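PDB 4G9M: agglutinin from Rhizoctonia solani, which binds carbohydrate as a fungal lectin, with a ricin-type beta-trefoil lectin domain, and assembles as a domain-swapped dimer. Local coordinates for residues N129-D133 and N134-K138; N117-N120 and E121-V124; L12-V15 and S16-T19. All blocks are in the same frame, centred on the assembly; numbering follows the deposited sequence.

Contact 1 of 3, residues N129-D133 and N134-K138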
# COMPACT_ATOMS: atom_id res chain seq x y z
N ASN B 129 11.86 -7.94 3.65
CA ASN B 129 11.05 -7.84 2.45
C ASN B 129 11.95 -7.98 1.24
O ASN B 129 12.73 -7.08 0.92
CB ASN B 129 10.27 -6.52 2.41
CG ASN B 129 9.24 -6.47 1.29
OD1 ASN B 129 9.00 -7.46 0.61
ND2 ASN B 129 8.62 -5.30 1.11
N ASN B 130 11.82 -9.11 0.55
CA ASN B 130 12.54 -9.36 -0.69
C ASN B 130 11.59 -9.33 -1.87
O ASN B 130 12.00 -9.58 -3.01
CB ASN B 130 13.20 -10.73 -0.62
CG ASN B 130 14.19 -10.82 0.53
OD1 ASN B 130 14.98 -9.90 0.74
ND2 ASN B 130 14.12 -11.90 1.31
N ALA B 131 10.33 -9.03 -1.58
CA ALA B 131 9.25 -9.08 -2.57
C ALA B 131 9.23 -10.39 -3.36
O ALA B 131 9.03 -10.39 -4.57
CB ALA B 131 9.30 -7.88 -3.50
N THR B 132 9.46 -11.50 -2.67
CA THR B 132 9.15 -12.81 -3.22
C THR B 132 7.65 -13.06 -3.04
O THR B 132 7.00 -12.45 -2.18
CB THR B 132 10.00 -13.93 -2.56
OG1 THR B 132 9.91 -13.82 -1.13
CG2 THR B 132 11.46 -13.80 -2.96
N ASP B 133 7.08 -13.92 -3.88
CA ASP B 133 5.62 -14.13 -3.89
C ASP B 133 5.05 -14.65 -2.57
O ASP B 133 3.89 -14.41 -2.27
CB ASP B 133 5.20 -15.05 -5.05
CG ASP B 133 5.22 -14.34 -6.39
OD1 ASP B 133 5.57 -13.14 -6.42
OD2 ASP B 133 4.89 -14.98 -7.41
N ASN B 134 5.86 -15.34 -1.76
CA ASN B 134 5.37 -15.81 -0.46
C ASN B 134 5.26 -14.68 0.56
O ASN B 134 4.77 -14.87 1.68
CB ASN B 134 6.26 -16.93 0.09
CG ASN B 134 7.68 -16.46 0.35
OD1 ASN B 134 8.31 -15.86 -0.53
ND2 ASN B 134 8.17 -16.70 1.56
N GLN B 135 5.70 -13.48 0.15
CA GLN B 135 5.58 -12.29 0.99
C GLN B 135 4.53 -11.34 0.42
O GLN B 135 4.55 -10.14 0.70
CB GLN B 135 6.92 -11.57 1.09
CG GLN B 135 8.11 -12.48 1.37
CD GLN B 135 9.39 -11.70 1.52
OE1 GLN B 135 9.75 -10.88 0.65
NE2 GLN B 135 10.09 -11.91 2.64
N LYS B 136 3.62 -11.87 -0.40
CA LYS B 136 2.55 -11.07 -0.98
C LYS B 136 1.25 -11.80 -0.73
O LYS B 136 1.20 -13.03 -0.77
CB LYS B 136 2.75 -10.89 -2.49
CG LYS B 136 3.99 -10.08 -2.84
CD LYS B 136 4.36 -10.26 -4.30
CE LYS B 136 5.80 -9.82 -4.53
NZ LYS B 136 6.31 -10.31 -5.84
N TRP B 137 0.19 -11.02 -0.48
CA TRP B 137 -1.09 -11.59 -0.07
C TRP B 137 -2.22 -10.99 -0.88
O TRP B 137 -2.26 -9.77 -1.10
CB TRP B 137 -1.32 -11.32 1.43
CG TRP B 137 -0.21 -11.89 2.30
CD1 TRP B 137 0.99 -11.30 2.60
CD2 TRP B 137 -0.20 -13.16 2.97
NE1 TRP B 137 1.75 -12.13 3.41
CE2 TRP B 137 1.04 -13.27 3.65
CE3 TRP B 137 -1.11 -14.22 3.06
CZ2 TRP B 137 1.37 -14.39 4.40
CZ3 TRP B 137 -0.78 -15.33 3.80
CH2 TRP B 137 0.45 -15.40 4.48
N LYS B 138 -3.13 -11.84 -1.34
CA LYS B 138 -4.35 -11.39 -1.99
C LYS B 138 -5.36 -11.00 -0.92
O LYS B 138 -5.68 -11.81 -0.05
CB LYS B 138 -4.95 -12.47 -2.89
CG LYS B 138 -3.98 -13.05 -3.93
CD LYS B 138 -3.53 -12.00 -4.91
CE LYS B 138 -4.72 -11.26 -5.50
NZ LYS B 138 -4.41 -9.83 -5.69
O HOH W 1 6.55 -8.22 -0.76
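Gln135 reaches back along the loop that precedes it and offers OE1 to the backbone of Asn130. Its CG stands beside the backbone N (chi1 -46°), and from there the extended chain runs back to put OE1 at Asn130 N. The hydrogen bond is short: Asn130 N lies 2.7 Å from Gln135 OE1, in the carbonyl plane on a lone pair. Thr132 N adds a weak bond to the same oxygen. The other end of the amide is also taken: NE2 donates to Asn128 O and to Asp112 OD2, which fixes the rotation of the group. Thr132 OG1 donates to Asn134 OD1 at 2.7 Å, the two side chains running side by side, while Thr132 O receives Gln135 N at 2.9 Å. Asn129 OD1 accepts from Ala131 N at 3.0 Å in an Asx turn, and a water bridges the same OD1 to Gln135 O; Asn129 ND2 reaches Asn56 of the second subunit.

Charge enters through Lys136. Its extended chain carries NZ 3.0 Å from Asp133 OD1, a salt bridge in which NZ meets OD1 nearly in line with its C-O bond. NZ also donates to Ala131 O at 3.0 Å, from above the carbonyl plane, and forms a second salt bridge with Asp96.

Gln135 and Trp137 are the ends of the Q-x-W signature of ricin-type beta-trefoils. With its amide gripped at both ends, Gln135 ties the loop to Asp112, and two carboxylates and a carbonyl round Lys136 NZ would probably favour its charged form.

Contact 2 of 3, residues N117-N120 and E121-V124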
# COMPACT_ATOMS: atom_id res chain seq x y z
N ASN B 117 6.09 -22.62 1.49
CA ASN B 117 5.57 -23.98 1.67
C ASN B 117 4.03 -24.00 1.71
O ASN B 117 3.42 -23.35 2.57
CB ASN B 117 6.16 -24.58 2.95
CG ASN B 117 5.98 -26.08 3.04
OD1 ASN B 117 5.06 -26.66 2.45
ND2 ASN B 117 6.85 -26.72 3.82
N PRO B 118 3.41 -24.73 0.78
CA PRO B 118 1.94 -24.78 0.75
C PRO B 118 1.33 -25.78 1.73
O PRO B 118 0.12 -25.98 1.69
CB PRO B 118 1.64 -25.21 -0.69
CG PRO B 118 2.82 -26.01 -1.09
CD PRO B 118 4.01 -25.40 -0.39
N ALA B 119 2.15 -26.40 2.58
CA ALA B 119 1.65 -27.36 3.55
C ALA B 119 0.83 -26.68 4.63
O ALA B 119 1.12 -25.54 5.01
CB ALA B 119 2.80 -28.12 4.19
N ASN B 120 -0.19 -27.36 5.14
CA ASN B 120 -0.97 -26.80 6.25
C ASN B 120 -0.03 -26.66 7.44
O ASN B 120 0.83 -27.50 7.66
CB ASN B 120 -2.15 -27.71 6.64
CG ASN B 120 -3.31 -27.65 5.65
OD1 ASN B 120 -3.45 -26.70 4.88
ND2 ASN B 120 -4.17 -28.67 5.69
N GLU B 121 -0.21 -25.58 8.21
CA GLU B 121 0.57 -25.28 9.43
C GLU B 121 1.97 -24.74 9.18
O GLU B 121 2.78 -24.62 10.11
CB GLU B 121 0.58 -26.46 10.42
CG GLU B 121 -0.83 -26.87 10.87
CD GLU B 121 -0.84 -27.91 11.98
OE1 GLU B 121 0.25 -28.34 12.40
OE2 GLU B 121 -1.94 -28.28 12.42
N THR B 122 2.25 -24.39 7.93
CA THR B 122 3.50 -23.69 7.62
C THR B 122 3.51 -22.36 8.35
O THR B 122 2.57 -21.58 8.23
CB THR B 122 3.65 -23.43 6.12
OG1 THR B 122 3.75 -24.68 5.42
CG2 THR B 122 4.91 -22.60 5.85
N PRO B 123 4.58 -22.08 9.11
CA PRO B 123 4.62 -20.86 9.90
C PRO B 123 4.60 -19.59 9.06
O PRO B 123 5.13 -19.59 7.94
CB PRO B 123 5.95 -20.97 10.66
CG PRO B 123 6.24 -22.44 10.67
CD PRO B 123 5.74 -22.95 9.36
N VAL B 124 3.96 -18.55 9.58
CA VAL B 124 4.09 -17.21 9.03
C VAL B 124 5.04 -16.49 9.96
O VAL B 124 4.92 -16.59 11.19
CB VAL B 124 2.73 -16.51 8.98
CG1 VAL B 124 2.90 -15.06 8.59
CG2 VAL B 124 1.84 -17.24 8.00
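Ala119 and Thr122 close a type II beta turn, with Asn120 and Glu121 at its corners. The bond across it, Thr122 N to Ala119 O, is weak at 3.3 Å. Asn120 keeps an extended backbone, whereas Glu121 takes a positive phi of 78°, the left-handed conformation that the third place of a type II turn requires. That twist brings Glu121 CB to 3.0 Å from Asn120 O, a tight fit at the corner. The chain then continues as strand 122-128.

Thr122 is the side chain that reaches back. Its OG1 stands beside its own backbone N, opposite the carbonyl carbon, a position (chi1 -64°) that puts OG1 inside the bend, where two carbonyls meet it: Ala119 O at 2.8 Å and Asn117 O at 3.2 Å. One hydroxyl proton cannot fully serve both, and which oxygen receives it is not settled. The methyl CG2 lies against Asn117, 3.7 Å from its CB, so the threonine presents a polar branch and an apolar branch to the same loop. Asn117 uses its own amide to shape the approach: OD1 accepts from Ala119 N at 2.9 Å, the donor lying above the carbonyl plane. Asn120, for its part, points away from the bend and gives OD1 to the backbone N of Lys38, pinning the corner to the residue that follows strand 32-37.

An Asx turn that runs directly into a type II beta turn, with a threonine closing the second turn, thus makes the bend. It forms the last part of the long loop joining antiparallel strands 109-113 and 122-128 of the beta-trefoil.

Contact 3 of 3, residues L12-V15 and S16-T19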
# COMPACT_ATOMS: atom_id res chain seq x y z
N LEU B 12 -7.09 -13.63 3.55
CA LEU B 12 -5.78 -13.21 3.04
C LEU B 12 -5.05 -14.41 2.45
O LEU B 12 -4.56 -15.28 3.17
CB LEU B 12 -4.98 -12.56 4.17
CG LEU B 12 -5.68 -11.39 4.85
CD1 LEU B 12 -4.82 -10.78 5.95
CD2 LEU B 12 -6.08 -10.31 3.84
N LYS B 13 -5.01 -14.46 1.12
CA LYS B 13 -4.51 -15.62 0.40
C LYS B 13 -3.08 -15.41 -0.07
O LYS B 13 -2.79 -14.47 -0.81
CB LYS B 13 -5.42 -15.94 -0.80
CG LYS B 13 -4.95 -17.15 -1.60
CD LYS B 13 -5.90 -17.44 -2.76
CE LYS B 13 -5.97 -16.27 -3.73
NZ LYS B 13 -4.72 -16.13 -4.52
N ASN B 14 -2.18 -16.29 0.33
CA ASN B 14 -0.78 -16.12 -0.06
C ASN B 14 -0.63 -16.25 -1.58
O ASN B 14 -1.13 -17.20 -2.18
CB ASN B 14 0.12 -17.12 0.67
CG ASN B 14 1.57 -16.80 0.50
OD1 ASN B 14 2.22 -17.31 -0.41
ND2 ASN B 14 2.09 -15.94 1.37
N VAL B 15 0.06 -15.29 -2.19
CA VAL B 15 0.23 -15.28 -3.64
C VAL B 15 0.98 -16.52 -4.15
O VAL B 15 0.63 -17.08 -5.18
CB VAL B 15 0.90 -13.95 -4.11
CG1 VAL B 15 1.38 -14.05 -5.56
CG2 VAL B 15 -0.05 -12.76 -3.93
N SER B 16 2.00 -16.96 -3.41
CA SER B 16 2.78 -18.12 -3.84
C SER B 16 2.01 -19.44 -3.72
O SER B 16 2.00 -20.23 -4.67
CB SER B 16 4.08 -18.22 -3.04
OG SER B 16 4.85 -19.36 -3.43
N THR B 17 1.40 -19.68 -2.57
CA THR B 17 0.90 -21.01 -2.23
C THR B 17 -0.58 -21.21 -2.50
O THR B 17 -1.02 -22.34 -2.72
CB THR B 17 1.12 -21.33 -0.75
OG1 THR B 17 0.36 -20.42 0.06
CG2 THR B 17 2.60 -21.24 -0.38
N GLY B 18 -1.35 -20.14 -2.42
CA GLY B 18 -2.80 -20.24 -2.50
C GLY B 18 -3.44 -20.62 -1.18
O GLY B 18 -4.66 -20.75 -1.08
N THR B 19 -2.61 -20.81 -0.15
CA THR B 19 -3.11 -21.06 1.20
C THR B 19 -3.35 -19.72 1.89
O THR B 19 -2.88 -18.67 1.42
CB THR B 19 -2.18 -21.99 2.02
OG1 THR B 19 -0.89 -21.38 2.20
CG2 THR B 19 -2.00 -23.31 1.29
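Asn14 and Thr17 meet in the alpha turn that ends strand 8-14 of the beta-trefoil, closed by the bond from Gly18 N to Asn14 O at 3.0 Å, with the side chain of Asn14 bonding weakly inside it. Starting from the backbone, CB of Asn14 sits 3.4 Å from Thr17 OG1 and 3.5 Å from Thr19 O. With CG anti to the backbone N (chi1 -169°), the amide comes up to the backbone N-H groups of Ser16 and Thr17. There OD1 takes two weak bonds, from Ser16 N at 3.0 Å and Thr17 N at 3.3 Å, while ND2 leaves the turn to donate to Asn134 O. One amide therefore shapes its own loop and ties it to the loop ahead of strand 137-141.

The backbone of Asn14 joins in as well: Asn14 N donates to Thr19 O at 2.7 Å. Gly18 has a positive phi of 82°, which turns the chain back toward the strand, and the aliphatic part of Lys13 lies along it, CG 3.6 Å from Gly18 O. On the far limb, Thr17 OG1 donates to Thr19 OG1 at 2.7 Å.

Overall arrangement
From the N terminus, contact 3 comes first, closing the loop between strands 8-14 and 20-23. Contact 2 follows at the end of the loop from strand 109-113 to strand 122-128, and contact 1 fills the loop from there to strand 137-141. The three lie in series, none nested in or crossing another. They nevertheless meet in space. Strands 8-14 and 137-141 are antiparallel neighbours, so contacts 1 and 3 share backbone pairing, probably Lys138 N to Lys13 O and Lys136 O to Val15 N. Pro118 of contact 2 packs on Thr17 and Thr19 of contact 3, and Val124 of strand 122-128 lies against Trp137 of strand 137-141, where their two sheets meet.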